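PDB 6P2I: glycerate dehydrogenase, which probably reduces acyclic imino acids, formed in situ by a partner oxidase, to amino acids with NADPH as the hydride donor. Local coordinates for residues L198-P201 and D205-I208. Residues are numbered along the deposited sequence; the frame is centred on the assembly and turned at random.
With NAP (NADP nicotinamide-adenine-dinucleotide phosphate), chain C.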
loop_
_atom_site.group_PDB
_atom_site.type_symbol
_atom_site.label_atom_id
_atom_site.label_comp_id
_atom_site.label_asym_id
_atom_site.label_seq_id
_atom_site.Cartn_x
_atom_site.Cartn_y
_atom_site.Cartn_z
ATOM N N LEU A 198 13.075 6.604 5.922
ATOM C CA LEU A 198 13.646 7.473 6.946
ATOM C C LEU A 198 12.713 7.569 8.150
ATOM O O LEU A 198 11.508 7.793 7.991
ATOM C CB LEU A 198 13.910 8.874 6.380
ATOM C CG LEU A 198 15.132 8.995 5.464
ATOM C CD1 LEU A 198 14.951 10.119 4.445
ATOM C CD2 LEU A 198 16.393 9.225 6.289
ATOM N N HIS A 199 13.280 7.421 9.352
ATOM C CA HIS A 199 12.525 7.496 10.599
ATOM C C HIS A 199 13.401 8.134 11.671
ATOM O O HIS A 199 13.676 7.561 12.717
ATOM C CB HIS A 199 12.026 6.109 10.992
ATOM C CG HIS A 199 11.107 5.532 9.972
ATOM N ND1 HIS A 199 9.836 6.028 9.762
ATOM C CD2 HIS A 199 11.293 4.560 9.046
ATOM C CE1 HIS A 199 9.267 5.358 8.776
ATOM N NE2 HIS A 199 10.128 4.465 8.323
ATOM N N ILE A 200 13.829 9.363 11.396
ATOM C CA ILE A 200 14.858 10.034 12.180
ATOM C C ILE A 200 14.449 11.486 12.394
ATOM O O ILE A 200 13.842 12.097 11.501
ATOM C CB ILE A 200 16.217 9.890 11.467
ATOM C CG1 ILE A 200 17.379 10.348 12.331
ATOM C CG2 ILE A 200 16.214 10.596 10.115
ATOM C CD1 ILE A 200 18.707 10.182 11.637
ATOM N N PRO A 201 14.711 12.056 13.563
ATOM C CA PRO A 201 14.392 13.472 13.779
ATOM C C PRO A 201 15.312 14.362 12.969
ATOM O O PRO A 201 16.450 14.005 12.656
ATOM C CB PRO A 201 14.621 13.659 15.279
ATOM C CG PRO A 201 15.682 12.665 15.601
ATOM C CD PRO A 201 15.327 11.455 14.762
ATOM N N ASP A 205 22.555 17.699 13.169
ATOM C CA ASP A 205 23.338 16.519 12.811
ATOM C C ASP A 205 22.741 15.751 11.638
ATOM O O ASP A 205 23.483 15.163 10.843
ATOM C CB ASP A 205 23.461 15.581 14.014
ATOM C CG ASP A 205 24.177 16.221 15.188
ATOM O OD1 ASP A 205 24.895 17.225 14.986
ATOM O OD2 ASP A 205 24.018 15.711 16.319
ATOM N N THR A 206 21.418 15.724 11.519
ATOM C CA THR A 206 20.759 14.886 10.531
ATOM C C THR A 206 20.312 15.639 9.287
ATOM O O THR A 206 19.861 15.003 8.336
ATOM C CB THR A 206 19.554 14.179 11.159
ATOM O OG1 THR A 206 18.580 15.155 11.543
ATOM C CG2 THR A 206 19.984 13.394 12.385
ATOM N N GLU A 207 20.421 16.967 9.263
ATOM C CA GLU A 207 20.093 17.698 8.047
ATOM C C GLU A 207 20.987 17.232 6.908
ATOM O O GLU A 207 22.206 17.127 7.069
ATOM C CB GLU A 207 20.245 19.203 8.272
ATOM C CG GLU A 207 19.102 19.781 9.081
ATOM C CD GLU A 207 18.539 21.039 8.474
ATOM O OE1 GLU A 207 18.549 21.152 7.228
ATOM O OE2 GLU A 207 18.100 21.919 9.247
ATOM N N ILE A 208 20.368 16.927 5.765
ATOM C CA ILE A 208 21.067 16.445 4.575
ATOM C C ILE A 208 21.905 15.218 4.914
ATOM O O ILE A 208 23.051 15.088 4.463
ATOM C CB ILE A 208 21.945 17.541 3.940
ATOM C CG1 ILE A 208 21.286 18.915 4.060
ATOM C CG2 ILE A 208 22.203 17.226 2.467
ATOM C CD1 ILE A 208 20.097 19.093 3.145
HETATM P PA NAP C . 12.395 8.150 17.914
HETATM O O1A NAP C . 13.099 9.247 18.684
HETATM O O2A NAP C . 11.655 7.079 18.660
HETATM O O5B NAP C . 13.485 7.431 16.994
HETATM C C5B NAP C . 14.480 8.178 16.302
HETATM C C4B NAP C . 15.470 7.179 15.715
HETATM O O4B NAP C . 16.416 7.917 14.939
HETATM C C3B NAP C . 16.268 6.446 16.797
HETATM O O3B NAP C . 16.642 5.144 16.304
HETATM C C2B NAP C . 17.523 7.275 16.927
HETATM O O2B NAP C . 18.631 6.533 17.414
HETATM C C1B NAP C . 17.719 7.640 15.467
HETATM N N9A NAP C . 18.636 8.781 15.321
HETATM C C8A NAP C . 18.562 9.970 15.952
HETATM N N7A NAP C . 19.598 10.762 15.581
HETATM C C5A NAP C . 20.348 10.053 14.717
HETATM C C6A NAP C . 21.582 10.287 13.941
HETATM N N6A NAP C . 22.237 11.469 14.030
HETATM N N1A NAP C . 22.018 9.286 13.149
HETATM C C2A NAP C . 21.374 8.102 13.048
HETATM N N3A NAP C . 20.244 7.809 13.719
HETATM C C4A NAP C . 19.708 8.745 14.553
HETATM O O3 NAP C . 11.477 8.920 16.831
HETATM P PN NAP C . 10.128 8.391 16.135
HETATM O O1N NAP C . 8.982 8.446 17.114
HETATM O O2N NAP C . 10.399 7.080 15.430
HETATM O O5D NAP C . 9.893 9.562 15.061
HETATM C C5D NAP C . 10.876 9.821 14.052
HETATM C C4D NAP C . 10.483 11.038 13.226
HETATM O O4D NAP C . 9.289 10.749 12.506
HETATM C C3D NAP C . 10.111 12.266 14.043
HETATM O O3D NAP C . 11.259 13.013 14.474
HETATM C C2D NAP C . 9.227 13.038 13.075
HETATM O O2D NAP C . 10.015 14.015 12.383
HETATM C C1D NAP C . 8.696 11.978 12.106
HETATM N N1N NAP C . 7.232 11.896 12.182
HETATM C C2N NAP C . 6.504 12.068 11.064
HETATM C C3N NAP C . 5.113 12.015 11.098
HETATM C C7N NAP C . 4.312 12.239 9.839
HETATM O O7N NAP C . 3.122 12.502 9.928
HETATM N N7N NAP C . 4.917 12.208 8.643
HETATM C C4N NAP C . 4.477 11.780 12.320
HETATM C C5N NAP C . 5.252 11.615 13.470
HETATM C C6N NAP C . 6.637 11.671 13.365
HETATM P P2B NAP C . 18.936 6.322 18.986
HETATM O O1X NAP C . 18.965 7.716 19.589
HETATM O O2X NAP C . 17.788 5.502 19.508
HETATM O O3X NAP C . 20.242 5.573 18.985
#
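The loop that leaves strand 195-198 of the parallel Rossmann sheet turns back on itself beside the NADP adenine, and I200, P201 and T206 of this turn belong to the cofactor pocket. The hydroxyl OG1 of T206 donates a hydrogen bond of 2.7 Å to the carbonyl O of P201, arriving in the carbonyl plane on a lone pair with a C=O...O angle of 136°. The same OG1 accepts from the backbone N-H of N203, so one hydroxyl serves the carbonyl before the bend and an amide within it. I200 extends its chain fully, CG1 anti to the backbone N (chi1 -170°), and thereby lays CD1 over the adenine, 3.4 Å from C4A of NADP. The methyl CG2 of T206 packs alongside this tip, 3.5 Å from CD1 of I200, and L232 touches both side chains. A valine in place of T206 would probably leave both the P201 carbonyl and the N203 N-H without the hydroxyl they share, the bend less firmly held. P201 sits against both riboses of NADP, its CA 3.2 Å from O3D on the nicotinamide side and its CD 3.7 Å from O4B on the adenosine side. CG2 of T206 lies 3.4 Å from the adenine amino nitrogen N6A.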